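Local coordinates for purine nucleoside phosphorylase YlmD (Geobacillus stearothermophilus, PDB 6T1B), which cleaves adenosine, inosine and S-methyl-5'-thioadenosine with phosphate to release the free purine base, and also deaminates adenosine, using a catalytic zinc ion, at residues A[71-76]-A[91-96]; A[76-81]-A[98-103]; A[84-89]-A[105-110]. All blocks are in the same frame, centred on the assembly; numbering follows the deposited sequence.

Interaction 1: A[71-76]-A[91-96]; sequences LERWVC and SDRGNG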
ATOM      1  N   LEU A  71       6.737   0.830  17.693  1.00 18.35           N
ATOM      2  CA  LEU A  71       5.722   1.746  17.188  1.00 15.45           C
ATOM      3  C   LEU A  71       6.234   3.177  17.152  1.00 14.23           C
ATOM      4  O   LEU A  71       5.842   3.940  16.259  1.00 14.66           O
ATOM      5  CB  LEU A  71       4.481   1.627  18.086  1.00 15.57           C
ATOM      6  CG  LEU A  71       3.269   2.457  17.673  1.00 15.55           C
ATOM      7  CD1 LEU A  71       2.828   2.267  16.248  1.00 15.40           C
ATOM      8  CD2 LEU A  71       2.101   2.118  18.610  1.00 17.95           C
ATOM      9  N   GLU A  72       7.116   3.547  18.084  1.00 17.50           N
ATOM     10  CA  GLU A  72       7.706   4.883  18.107  1.00 16.25           C
ATOM     11  C   GLU A  72       8.522   5.199  16.854  1.00 16.08           C
ATOM     12  O   GLU A  72       8.891   6.362  16.635  1.00 19.06           O
ATOM     13  CB  GLU A  72       8.619   5.011  19.329  1.00 23.01           C
ATOM     14  CG  GLU A  72       7.894   5.009  20.671  1.00 35.61           C
ATOM     15  CD  GLU A  72       7.322   3.650  21.058  1.00 42.95           C
ATOM     16  OE1 GLU A  72       7.863   2.616  20.617  1.00 26.91           O
ATOM     17  OE2 GLU A  72       6.317   3.613  21.800  1.00 55.39           O
ATOM     18  N   ARG A  73       8.859   4.192  16.051  1.00 16.25           N
ATOM     19  CA  ARG A  73       9.665   4.384  14.854  1.00 15.15           C
ATOM     20  C   ARG A  73       8.855   4.349  13.561  1.00 14.11           C
ATOM     21  O   ARG A  73       9.441   4.403  12.473  1.00 13.39           O
ATOM     22  CB  ARG A  73      10.799   3.351  14.810  1.00 18.65           C
ATOM     23  CG  ARG A  73      11.830   3.572  15.905  1.00 26.18           C
ATOM     24  CD  ARG A  73      12.837   2.455  15.974  1.00 56.13           C
ATOM     25  NE  ARG A  73      13.451   2.393  17.296  1.00 59.38           N
ATOM     26  CZ  ARG A  73      14.286   1.437  17.686  1.00 82.07           C
ATOM     27  NH1 ARG A  73      14.611   0.457  16.850  1.00 68.29           N
ATOM     28  NH2 ARG A  73      14.792   1.463  18.912  1.00 60.41           N
ATOM     29  N   TRP A  74       7.529   4.294  13.648  1.00 12.83           N
ATOM     30  CA  TRP A  74       6.709   4.252  12.452  1.00 11.17           C
ATOM     31  C   TRP A  74       6.405   5.673  11.986  1.00 11.89           C
ATOM     32  O   TRP A  74       6.363   6.608  12.800  1.00 12.70           O
ATOM     33  CB  TRP A  74       5.375   3.557  12.703  1.00 13.24           C
ATOM     34  CG  TRP A  74       5.419   2.155  13.187  1.00 12.16           C
ATOM     35  CD1 TRP A  74       6.484   1.428  13.634  1.00 13.53           C
ATOM     36  CD2 TRP A  74       4.278   1.308  13.266  1.00 11.94           C
ATOM     37  NE1 TRP A  74       6.061   0.155  13.999  1.00 12.42           N
ATOM     38  CE2 TRP A  74       4.706   0.074  13.786  1.00 14.18           C
ATOM     39  CE3 TRP A  74       2.930   1.470  12.938  1.00 12.17           C
ATOM     40  CZ2 TRP A  74       3.817  -0.983  13.992  1.00 12.79           C
ATOM     41  CZ3 TRP A  74       2.057   0.427  13.177  1.00 12.69           C
ATOM     42  CH2 TRP A  74       2.509  -0.777  13.679  1.00 12.94           C
ATOM     43  N   VAL A  75       6.120   5.823  10.684  1.00 11.41           N
ATOM     44  CA  VAL A  75       5.633   7.079  10.118  1.00 10.66           C
ATOM     45  C   VAL A  75       4.408   6.770   9.276  1.00 10.98           C
ATOM     46  O   VAL A  75       4.462   5.902   8.404  1.00 10.60           O
ATOM     47  CB  VAL A  75       6.687   7.771   9.245  1.00 11.94           C
ATOM     48  CG1 VAL A  75       6.140   9.097   8.748  1.00 12.74           C
ATOM     49  CG2 VAL A  75       7.982   7.983  10.000  1.00 13.30           C
ATOM     50  N   CYS A  76       3.313   7.479   9.549  1.00 10.39           N
ATOM     51  CA  CYS A  76       2.040   7.323   8.876  1.00 11.02           C
ATOM     52  C   CYS A  76       1.674   8.636   8.193  1.00 12.10           C
ATOM     53  O   CYS A  76       2.193   9.714   8.534  1.00 11.98           O
ATOM     54  CB  CYS A  76       0.956   6.960   9.898  1.00 11.01           C
ATOM     55  SG  CYS A  76       1.253   5.377  10.744  1.00 12.36           S
ATOM     56  N   SER A  91      13.391  12.211  11.863  1.00 20.38           N
ATOM     57  CA  SER A  91      12.735  13.311  12.561  0.61 23.80           C
ATOM     58  C   SER A  91      11.217  13.215  12.486  1.00 22.23           C
ATOM     59  O   SER A  91      10.530  13.920  13.236  1.00 22.94           O
ATOM     60  CB  SER A  91      13.203  14.664  12.022  0.61 26.70           C
ATOM     61  OG  SER A  91      12.760  14.894  10.699  0.61 24.96           O
ATOM     62  N   ASP A  92      10.690  12.356  11.626  1.00 18.11           N
ATOM     63  CA  ASP A  92       9.259  12.177  11.468  1.00 16.68           C
ATOM     64  C   ASP A  92       8.735  10.968  12.225  1.00 16.64           C
ATOM     65  O   ASP A  92       7.523  10.728  12.206  1.00 16.34           O
ATOM     66  CB  ASP A  92       8.901  12.071   9.979  1.00 14.86           C
ATOM     67  CG  ASP A  92       9.361  13.283   9.198  1.00 21.44           C
ATOM     68  OD1 ASP A  92      10.209  13.132   8.296  1.00 18.65           O
ATOM     69  OD2 ASP A  92       8.919  14.402   9.530  1.00 25.75           O
ATOM     70  N   ARG A  93       9.607  10.238  12.921  1.00 16.78           N
ATOM     71  CA  ARG A  93       9.160   9.033  13.600  1.00 16.29           C
ATOM     72  C   ARG A  93       8.085   9.372  14.613  1.00 15.79           C
ATOM     73  O   ARG A  93       8.177  10.377  15.338  1.00 17.48           O
ATOM     74  CB  ARG A  93      10.299   8.361  14.345  1.00 20.39           C
ATOM     75  CG  ARG A  93      11.346   7.719  13.462  1.00 23.36           C
ATOM     76  CD  ARG A  93      12.628   7.654  14.265  1.00 32.02           C
ATOM     77  NE  ARG A  93      13.322   6.397  14.104  1.00 42.90           N
ATOM     78  CZ  ARG A  93      14.396   6.064  14.800  1.00 45.48           C
ATOM     79  NH1 ARG A  93      14.973   4.892  14.588  1.00 46.67           N
ATOM     80  NH2 ARG A  93      14.880   6.910  15.710  1.00 32.17           N
ATOM     81  N   GLY A  94       7.079   8.505  14.673  1.00 15.26           N
ATOM     82  CA  GLY A  94       5.941   8.698  15.538  1.00 16.09           C
ATOM     83  C   GLY A  94       4.785   9.446  14.929  1.00 16.07           C
ATOM     84  O   GLY A  94       3.676   9.394  15.487  1.00 14.97           O
ATOM     85  N   ASN A  95       4.967  10.121  13.794  1.00 14.13           N
ATOM     86  CA  ASN A  95       3.890  10.915  13.216  1.00 14.77           C
ATOM     87  C   ASN A  95       2.764   9.987  12.772  1.00 13.85           C
ATOM     88  O   ASN A  95       2.960   9.125  11.911  1.00 13.26           O
ATOM     89  CB  ASN A  95       4.394  11.717  12.022  1.00 17.16           C
ATOM     90  CG  ASN A  95       5.266  12.875  12.427  1.00 22.84           C
ATOM     91  OD1 ASN A  95       5.499  13.127  13.606  1.00 23.09           O
ATOM     92  ND2 ASN A  95       5.760  13.598  11.422  1.00 27.91           N
ATOM     93  N   GLY A  96       1.605  10.144  13.382  1.00 13.85           N
ATOM     94  CA  GLY A  96       0.462   9.324  13.074  1.00 12.49           C
ATOM     95  C   GLY A  96       0.514   7.922  13.629  1.00 12.61           C
ATOM     96  O   GLY A  96      -0.360   7.108  13.299  1.00 14.58           O
TER
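Arg73 and Arg93 run side by side and point the same way, their guanidinium planes 25° apart. The contact is made by the aliphatic part of one arginine with the flat end of the other: CG of Arg73 sits over one face of the Arg93 guanidinium, toward its rim, and CD of Arg73 is 3.5 Å from Arg93 NH1. Arg73 is extended from CG to NE, whereas Arg93 bends at its third torsion (138°), which turns its guanidinium over that chain. NE of Arg73 and NH1 of Arg93, 4.0 Å apart, bring like charges together, but Arg93 NH1 also donates to Gly116 O, which probably eases the cost.

Next to the arginines, residues 92-95 form a type II beta turn laid against strand 74-75, an edge strand of a mixed sheet. Gly94 N donates to Trp74 O (2.8 Å) and Cys76 N to Asn95 O (2.9 Å), so the loop pairs with the edge turned away from strand 118-123. Gly94 fills the turn's third position with positive phi, where a side chain would press on the preceding carbonyl. Val75 places CG1 anti to its backbone N (chi1 -177°), leaving CG2 beside that N and 3.6 Å from Asp92 O. Asp92 turns its carboxylate away, to accept from Thr89 N. Cys76 SG, small enough to pass close to the loop backbone, approaches Gly96 O to 3.5 Å, and glycine suits position 96 because a beta carbon would collide with Cys76 CB. Trp74 starts away from the turn at its beta carbon, with Leu71 CD1 over one face of its indole and NE1 hydrogen-bonded to Phe69 O.

Interaction 2: A[76-81]-A[98-103]; sequences CCEQVH and QDFATA. With NOS (inosine), chain B.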
ATOM      1  N   CYS A  76       3.313   7.479   9.549  1.00 10.39           N
ATOM      2  CA  CYS A  76       2.040   7.323   8.876  1.00 11.02           C
ATOM      3  C   CYS A  76       1.674   8.636   8.193  1.00 12.10           C
ATOM      4  O   CYS A  76       2.193   9.714   8.534  1.00 11.98           O
ATOM      5  CB  CYS A  76       0.956   6.960   9.898  1.00 11.01           C
ATOM      6  SG  CYS A  76       1.253   5.377  10.744  1.00 12.36           S
ATOM      7  N   CYS A  77       0.727   8.543   7.268  1.00 10.40           N
ATOM      8  CA  CYS A  77       0.224   9.716   6.564  1.00 10.59           C
ATOM      9  C   CYS A  77      -1.295   9.721   6.519  1.00 11.05           C
ATOM     10  O   CYS A  77      -1.960   8.734   6.827  1.00 11.11           O
ATOM     11  CB  CYS A  77       0.824   9.824   5.161  1.00 11.80           C
ATOM     12  SG  CYS A  77       0.478   8.469   4.036  1.00 11.44           S
ATOM     13  N   GLU A  78      -1.836  10.885   6.172  1.00 10.92           N
ATOM     14  CA  GLU A  78      -3.270  11.102   6.269  1.00 11.36           C
ATOM     15  C   GLU A  78      -4.046  10.240   5.295  1.00 11.67           C
ATOM     16  O   GLU A  78      -5.180   9.851   5.592  1.00 13.21           O
ATOM     17  CB  GLU A  78      -3.590  12.563   6.002  1.00 12.27           C
ATOM     18  CG  GLU A  78      -5.018  12.917   6.241  1.00 13.10           C
ATOM     19  CD  GLU A  78      -5.306  14.402   6.008  1.00 14.46           C
ATOM     20  OE1 GLU A  78      -6.502  14.794   6.217  1.00 18.85           O
ATOM     21  OE2 GLU A  78      -4.404  15.190   5.651  1.00 14.83           O
ATOM     22  N   GLN A  79      -3.493   9.971   4.113  1.00 10.20           N
ATOM     23  CA  GLN A  79      -4.138   9.156   3.074  1.00 10.81           C
ATOM     24  C   GLN A  79      -5.458   9.770   2.607  1.00 10.74           C
ATOM     25  O   GLN A  79      -6.548   9.260   2.868  1.00 13.05           O
ATOM     26  CB  GLN A  79      -4.292   7.700   3.518  1.00 11.69           C
ATOM     27  CG  GLN A  79      -2.958   7.027   3.778  1.00 10.94           C
ATOM     28  CD  GLN A  79      -3.048   5.563   4.170  1.00 10.94           C
ATOM     29  OE1 GLN A  79      -2.485   5.145   5.173  1.00 11.45           O
ATOM     30  NE2 GLN A  79      -3.708   4.770   3.338  1.00 14.66           N
ATOM     31  N   VAL A  80      -5.319  10.857   1.849  1.00 10.96           N
ATOM     32  CA  VAL A  80      -6.459  11.628   1.381  1.00 12.01           C
ATOM     33  C   VAL A  80      -6.966  11.217   0.009  1.00 12.90           C
ATOM     34  O   VAL A  80      -7.832  11.899  -0.557  1.00 14.64           O
ATOM     35  CB  VAL A  80      -6.165  13.143   1.413  1.00 12.12           C
ATOM     36  CG1 VAL A  80      -5.857  13.567   2.839  1.00 13.21           C
ATOM     37  CG2 VAL A  80      -5.045  13.513   0.441  1.00 14.11           C
ATOM     38  N   HIS A  81      -6.458  10.094  -0.515  1.00 11.64           N
ATOM     39  CA  HIS A  81      -6.827   9.613  -1.856  1.00 12.85           C
ATOM     40  C   HIS A  81      -6.413  10.569  -2.959  1.00 13.20           C
ATOM     41  O   HIS A  81      -7.078  10.705  -3.987  1.00 16.56           O
ATOM     42  CB  HIS A  81      -8.312   9.249  -1.953  1.00 14.04           C
ATOM     43  CG  HIS A  81      -8.629   7.929  -1.356  1.00 15.48           C
ATOM     44  ND1 HIS A  81      -8.925   7.770  -0.020  1.00 18.54           N
ATOM     45  CD2 HIS A  81      -8.651   6.685  -1.900  1.00 16.81           C
ATOM     46  CE1 HIS A  81      -9.144   6.491   0.230  1.00 22.65           C
ATOM     47  NE2 HIS A  81      -8.982   5.815  -0.892  1.00 23.84           N
ATOM     48  N   GLN A  98       0.325   6.753  16.858  1.00 14.74           N
ATOM     49  CA  GLN A  98      -0.674   6.532  17.885  1.00 15.16           C
ATOM     50  C   GLN A  98      -1.770   7.578  17.886  1.00 18.73           C
ATOM     51  O   GLN A  98      -2.748   7.425  18.628  1.00 22.04           O
ATOM     52  CB  GLN A  98      -0.009   6.523  19.271  1.00 21.48           C
ATOM     53  CG  GLN A  98       1.031   5.434  19.388  1.00 26.00           C
ATOM     54  CD  GLN A  98       1.676   5.380  20.746  1.00 29.79           C
ATOM     55  OE1 GLN A  98       0.997   5.364  21.765  1.00 28.92           O
ATOM     56  NE2 GLN A  98       3.007   5.360  20.765  1.00 42.85           N
ATOM     57  N   ASP A  99      -1.637   8.641  17.095  1.00 18.64           N
ATOM     58  CA  ASP A  99      -2.621   9.721  17.054  1.00 16.21           C
ATOM     59  C   ASP A  99      -2.768  10.092  15.584  1.00 17.35           C
ATOM     60  O   ASP A  99      -1.818  10.615  14.984  1.00 16.71           O
ATOM     61  CB  ASP A  99      -2.163  10.931  17.867  1.00 18.36           C
ATOM     62  CG  ASP A  99      -3.221  12.023  17.935  1.00 23.81           C
ATOM     63  OD1 ASP A  99      -3.206  12.806  18.898  1.00 33.73           O
ATOM     64  OD2 ASP A  99      -4.090  12.077  17.036  1.00 30.25           O
ATOM     65  N   PHE A 100      -3.938   9.825  14.991  1.00 15.66           N
ATOM     66  CA  PHE A 100      -4.110  10.104  13.572  1.00 13.47           C
ATOM     67  C   PHE A 100      -3.854  11.568  13.236  1.00 14.56           C
ATOM     68  O   PHE A 100      -3.393  11.875  12.130  1.00 15.15           O
ATOM     69  CB  PHE A 100      -5.536   9.734  13.155  1.00 16.19           C
ATOM     70  CG  PHE A 100      -5.783   9.841  11.691  1.00 19.48           C
ATOM     71  CD1 PHE A 100      -5.118   9.003  10.803  1.00 25.36           C
ATOM     72  CD2 PHE A 100      -6.670  10.759  11.185  1.00 21.56           C
ATOM     73  CE1 PHE A 100      -5.339   9.100   9.425  1.00 25.66           C
ATOM     74  CE2 PHE A 100      -6.895  10.854   9.810  1.00 23.18           C
ATOM     75  CZ  PHE A 100      -6.224  10.019   8.937  1.00 24.74           C
ATOM     76  N   ALA A 101      -4.142  12.477  14.164  1.00 15.43           N
ATOM     77  CA  ALA A 101      -3.999  13.902  13.886  1.00 15.68           C
ATOM     78  C   ALA A 101      -2.558  14.322  13.644  1.00 16.70           C
ATOM     79  O   ALA A 101      -2.339  15.420  13.118  1.00 20.04           O
ATOM     80  CB  ALA A 101      -4.606  14.720  15.031  1.00 20.44           C
ATOM     81  N   THR A 102      -1.568  13.511  14.023  1.00 14.70           N
ATOM     82  CA  THR A 102      -0.174  13.867  13.785  1.00 14.49           C
ATOM     83  C   THR A 102       0.418  13.182  12.560  1.00 14.91           C
ATOM     84  O   THR A 102       1.612  13.344  12.294  1.00 14.73           O
ATOM     85  CB  THR A 102       0.730  13.595  15.001  1.00 17.60           C
ATOM     86  OG1 THR A 102       0.874  12.187  15.222  1.00 18.13           O
ATOM     87  CG2 THR A 102       0.193  14.264  16.241  1.00 22.10           C
ATOM     88  N   ALA A 103      -0.370  12.403  11.826  1.00 12.83           N
ATOM     89  CA  ALA A 103       0.113  11.804  10.589  1.00 11.93           C
ATOM     90  C   ALA A 103       0.567  12.885   9.607  1.00 12.88           C
ATOM     91  O   ALA A 103       0.101  14.021   9.652  1.00 14.45           O
ATOM     92  CB  ALA A 103      -1.013  10.994   9.948  1.00 13.31           C
TER
HETATM   93  N9  NOS B 301      -8.279   5.408   7.256  1.00 28.56           N
HETATM   94  C4  NOS B 301      -6.975   5.610   7.515  1.00 26.01           C
HETATM   95  N3  NOS B 301      -5.836   6.098   6.701  1.00 25.85           N
HETATM   96  C2  NOS B 301      -4.544   6.241   7.311  1.00 25.92           C
HETATM   97  N1  NOS B 301      -4.329   5.918   8.694  1.00 25.76           N
HETATM   98  C6  NOS B 301      -5.378   5.448   9.516  1.00 23.83           C
HETATM   99  O6  NOS B 301      -5.131   5.182  10.660  1.00 19.81           O
HETATM  100  C5  NOS B 301      -6.755   5.303   8.836  1.00 24.18           C
HETATM  101  N7  NOS B 301      -7.878   4.876   9.323  1.00 21.97           N
HETATM  102  C8  NOS B 301      -8.821   4.941   8.385  1.00 27.12           C
HETATM  103  C5' NOS B 301      -6.947   4.108   3.378  1.00 40.47           C
HETATM  104  O5' NOS B 301      -7.171   2.959   2.566  1.00 41.78           O
HETATM  105  C4' NOS B 301      -8.251   4.743   3.790  1.00 38.12           C
HETATM  106  O4' NOS B 301      -8.488   4.432   5.181  1.00 35.88           O
HETATM  107  C1' NOS B 301      -8.810   5.608   5.895  1.00 33.55           C
HETATM  108  C2' NOS B 301      -8.238   6.773   5.093  1.00 36.43           C
HETATM  109  O2' NOS B 301      -9.006   7.949   5.309  1.00 37.52           O
HETATM  110  C3' NOS B 301      -8.330   6.264   3.653  1.00 38.34           C
HETATM  111  O3' NOS B 301      -9.608   6.620   3.099  1.00 39.57           O
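One wall of the inosine pocket is built where the ring of Phe100 meets the backbone of Cys77 and Glu78. Phe100 sets CG anti to its backbone N (chi1 -174°), which carries the ring out of the 3-10 turn 100-102 to the loop 76-81. Its CZ lies 3.5 Å from Glu78 O, which comes in at the ring edge, while CE1 is 3.4 Å from N1 of the inosine base, also at the edge. The ring therefore borders both protein and purine; a flat, apolar side chain suits this place, and His48, another pocket residue, meets it with nearly parallel planes. The Glu78 chain is fully extended and crosses Phe100 at about a right angle, CG passing CZ while the carboxylate goes on to Gly106 N.

Away from the ligand, Ala103 points its methyl into the loop backbone, CB being 3.7 Å from Cys77 C; a small side chain lets the two segments come so near. In this YfiH/LACC1-family enzyme the loop 76-81 runs on from the base to the catalytic zinc ion, which His81 binds with Cys126 and His143. O3' of the ribose lies in the plane of the His81 ring at its edge, 2.9 Å from CE1. Between these two ends, the extended chain of Gln79 comes in across the nucleoside and sets its amide alongside it, OE1 3.2 Å from C2 of the base and NE2 3.3 Å from C5' of the sugar. OE1 also accepts from Cys122 N, which helps to fix how the amide is turned. With an alanine here, Cys122 N would probably lose that acceptor and a gap would open beside base and ribose. Inosine itself is further held by Leu47 N, Arg263 NE and Cys122 O.

Interaction 3: A[84-89]-A[105-110]; sequences DIQKVT and PGVDGL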
ATOM      1  N   ASP A  84      -0.091  12.784  -3.795  1.00 13.84           N
ATOM      2  CA  ASP A  84       1.079  13.457  -3.235  1.00 14.01           C
ATOM      3  C   ASP A  84       1.879  12.493  -2.351  1.00 11.33           C
ATOM      4  O   ASP A  84       1.342  11.541  -1.784  1.00 12.05           O
ATOM      5  CB  ASP A  84       0.625  14.697  -2.460  1.00 15.17           C
ATOM      6  CG  ASP A  84       0.206  15.838  -3.378  1.00 21.38           C
ATOM      7  OD1 ASP A  84       0.978  16.183  -4.314  1.00 26.69           O
ATOM      8  OD2 ASP A  84      -0.883  16.394  -3.169  1.00 28.85           O
ATOM      9  N   ILE A  85       3.186  12.745  -2.291  1.00 12.86           N
ATOM     10  CA  ILE A  85       4.148  11.860  -1.643  1.00 12.98           C
ATOM     11  C   ILE A  85       5.117  12.734  -0.863  1.00 13.00           C
ATOM     12  O   ILE A  85       5.494  13.815  -1.326  1.00 16.05           O
ATOM     13  CB  ILE A  85       4.925  11.054  -2.700  1.00 13.74           C
ATOM     14  CG1 ILE A  85       4.014  10.090  -3.445  1.00 12.96           C
ATOM     15  CG2 ILE A  85       6.095  10.321  -2.063  1.00 14.92           C
ATOM     16  CD1 ILE A  85       4.652   9.494  -4.688  1.00 14.18           C
ATOM     17  N   GLN A  86       5.535  12.267   0.313  1.00 12.38           N
ATOM     18  CA  GLN A  86       6.468  13.000   1.163  0.54 14.71           C
ATOM     19  C   GLN A  86       7.677  12.135   1.504  1.00 13.46           C
ATOM     20  O   GLN A  86       7.513  10.980   1.913  1.00 13.00           O
ATOM     21  CB  GLN A  86       5.788  13.397   2.478  0.54 18.14           C
ATOM     22  CG  GLN A  86       6.518  14.459   3.265  0.54 19.00           C
ATOM     23  CD  GLN A  86       6.117  15.849   2.816  0.54 34.16           C
ATOM     24  OE1 GLN A  86       5.045  16.342   3.172  0.54 42.15           O
ATOM     25  NE2 GLN A  86       6.950  16.471   2.009  0.54 32.27           N
ATOM     26  N   LYS A  87       8.868  12.692   1.358  1.00 14.06           N
ATOM     27  CA  LYS A  87      10.075  12.072   1.883  1.00 13.57           C
ATOM     28  C   LYS A  87      10.115  12.295   3.385  1.00 14.15           C
ATOM     29  O   LYS A  87       9.890  13.417   3.865  1.00 16.92           O
ATOM     30  CB  LYS A  87      11.299  12.723   1.258  1.00 14.90           C
ATOM     31  CG  LYS A  87      12.614  12.192   1.796  1.00 15.80           C
ATOM     32  CD  LYS A  87      13.787  12.803   1.077  1.00 19.26           C
ATOM     33  CE  LYS A  87      15.133  12.244   1.563  1.00 22.90           C
ATOM     34  NZ  LYS A  87      16.254  12.640   0.660  1.00 27.17           N
ATOM     35  N   VAL A  88      10.382  11.227   4.138  1.00 13.46           N
ATOM     36  CA  VAL A  88      10.471  11.325   5.590  1.00 13.78           C
ATOM     37  C   VAL A  88      11.789  10.776   6.104  1.00 14.47           C
ATOM     38  O   VAL A  88      12.496  10.034   5.416  1.00 15.05           O
ATOM     39  CB  VAL A  88       9.295  10.605   6.280  1.00 14.00           C
ATOM     40  CG1 VAL A  88       7.986  11.294   5.907  1.00 14.03           C
ATOM     41  CG2 VAL A  88       9.257   9.124   5.882  1.00 13.18           C
ATOM     42  N   THR A  89      12.122  11.167   7.340  1.00 14.48           N
ATOM     43  CA  THR A  89      13.375  10.810   7.985  1.00 16.27           C
ATOM     44  C   THR A  89      13.102  10.445   9.438  1.00 15.79           C
ATOM     45  O   THR A  89      11.964  10.436   9.903  1.00 15.66           O
ATOM     46  CB  THR A  89      14.376  11.975   7.954  1.00 19.50           C
ATOM     47  OG1 THR A  89      13.883  13.033   8.800  1.00 20.19           O
ATOM     48  CG2 THR A  89      14.583  12.483   6.541  1.00 17.52           C
ATOM     49  N   PRO A 105       0.416  15.194   6.813  1.00 14.64           N
ATOM     50  CA  PRO A 105      -0.858  15.591   6.212  1.00 13.41           C
ATOM     51  C   PRO A 105      -0.832  15.623   4.692  1.00 14.44           C
ATOM     52  O   PRO A 105       0.182  15.916   4.057  1.00 15.25           O
ATOM     53  CB  PRO A 105      -1.081  17.004   6.773  1.00 18.12           C
ATOM     54  CG  PRO A 105       0.281  17.499   7.069  1.00 19.79           C
ATOM     55  CD  PRO A 105       1.092  16.321   7.488  1.00 16.84           C
ATOM     56  N   GLY A 106      -1.984  15.298   4.110  1.00 13.80           N
ATOM     57  CA  GLY A 106      -2.241  15.598   2.714  1.00 13.80           C
ATOM     58  C   GLY A 106      -1.544  14.698   1.718  1.00 13.60           C
ATOM     59  O   GLY A 106      -1.507  15.043   0.531  1.00 17.33           O
ATOM     60  N   VAL A 107      -0.965  13.585   2.150  1.00 13.03           N
ATOM     61  CA  VAL A 107      -0.235  12.728   1.233  1.00 12.72           C
ATOM     62  C   VAL A 107      -0.724  11.292   1.346  1.00 10.78           C
ATOM     63  O   VAL A 107      -1.265  10.865   2.373  1.00 11.65           O
ATOM     64  CB  VAL A 107       1.304  12.805   1.383  1.00 15.42           C
ATOM     65  CG1 VAL A 107       1.808  14.230   1.382  1.00 13.15           C
ATOM     66  CG2 VAL A 107       1.772  12.087   2.614  1.00 15.05           C
ATOM     67  N   ASP A 108      -0.453  10.530   0.286  1.00 10.01           N
ATOM     68  CA  ASP A 108      -0.831   9.148   0.146  1.00  9.99           C
ATOM     69  C   ASP A 108       0.361   8.241  -0.116  1.00  9.84           C
ATOM     70  O   ASP A 108       0.170   7.041  -0.334  1.00 10.10           O
ATOM     71  CB  ASP A 108      -1.891   8.998  -0.960  1.00 12.16           C
ATOM     72  CG  ASP A 108      -3.241   9.487  -0.490  1.00 11.48           C
ATOM     73  OD1 ASP A 108      -3.424  10.730  -0.486  1.00 11.79           O
ATOM     74  OD2 ASP A 108      -4.025   8.607  -0.061  1.00 10.89           O
ATOM     75  N   GLY A 109       1.565   8.769  -0.081  1.00 10.90           N
ATOM     76  CA  GLY A 109       2.731   7.921  -0.155  1.00 10.22           C
ATOM     77  C   GLY A 109       3.865   8.558   0.611  1.00 10.42           C
ATOM     78  O   GLY A 109       3.904   9.774   0.823  1.00 11.15           O
ATOM     79  N   LEU A 110       4.815   7.710   0.995  1.00  9.99           N
ATOM     80  CA  LEU A 110       5.966   8.128   1.768  1.00  9.88           C
ATOM     81  C   LEU A 110       7.187   7.404   1.230  1.00 10.05           C
ATOM     82  O   LEU A 110       7.073   6.294   0.698  1.00 10.93           O
ATOM     83  CB  LEU A 110       5.844   7.736   3.243  1.00 10.52           C
ATOM     84  CG  LEU A 110       4.673   8.335   4.001  1.00 11.35           C
ATOM     85  CD1 LEU A 110       4.549   7.715   5.380  1.00 11.94           C
ATOM     86  CD2 LEU A 110       4.787   9.839   4.058  1.00 12.10           C
TER
HETATM   87  O   HOH W   1      -2.059  12.771  -1.660  1.00 14.54           O
HETATM   88  O   HOH W   2      -3.050  15.282  -2.035  1.00 33.69           O
HETATM   89  O   HOH W   3       2.729  17.122   4.265  1.00 25.47           O
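Leu110, Asp84 and Gln86 carry most of this contact, and Leu110 reaches across with one methyl. Its CG stands anti to the carbonyl carbon (chi1 -61°), and CD2 comes to 4.0 Å from both Gln86 CB and Val88 CG1. Leu119 and Leu121 of strand 118-123 pack on the same side chain, so a branched apolar residue suits a place with apolar neighbours from that strand. In the backbone, Leu110 CA makes a CA-H...O contact with Gln86 O (3.2 Å).

Gln86 and Leu110 form a parallel bridge between strands 85-87 and 109-112, the former an edge strand of its mixed sheet. Gln86 N donates to Gly109 O (3.0 Å), and Tyr111 continues the backbone pairing. Glycine suits position 109, since a beta carbon would crowd Ile85 CG1. The Gln86 amide lies on the solvent side, where a polar end is suited; its link through a water to Pro105 O is tentative, because the side chain has two positions.

Asp84 brings its carbonyl into the loop before strand 109-112. Asp84 O accepts from Asp108 N in a nearly straight bond (2.9 Å, 168°) and, weakly, from Gly109 N. The same oxygen lies 3.4 Å from Val107 CB, whose CG1 packs beside Asp84 CB. The carboxylate of Asp84 faces water, and a second water accepts from its backbone N. Asp108, held here by its own N-H, sends OD2 to His143 ND1 and His81 N; as a second-shell residue it probably helps to position His143, a ligand of the catalytic zinc ion.

How the interactions relate
The six segments follow one another from residue 71 to 110, and the first three pair in order with the last three: 71-76 with 91-96, 76-81 with 98-103, 84-89 with 105-110. The centre of interaction 2 is about 10 Å from those of the other two, whose centres are about 12 Å apart. Interaction 1 lies at the sheet edge formed by strand 74-75, interaction 3 at that formed by strand 85-87; interaction 2 pairs the loop between these strands with the loop between strands 85-87 and 109-112. Val75 and Val88 side chains touch between the sheets. Cys76 belongs to interactions 1 and 2, while Glu78-Gly106 and His81-Asp108 bonds tie the inosine pocket and the catalytic zinc site to interaction 3.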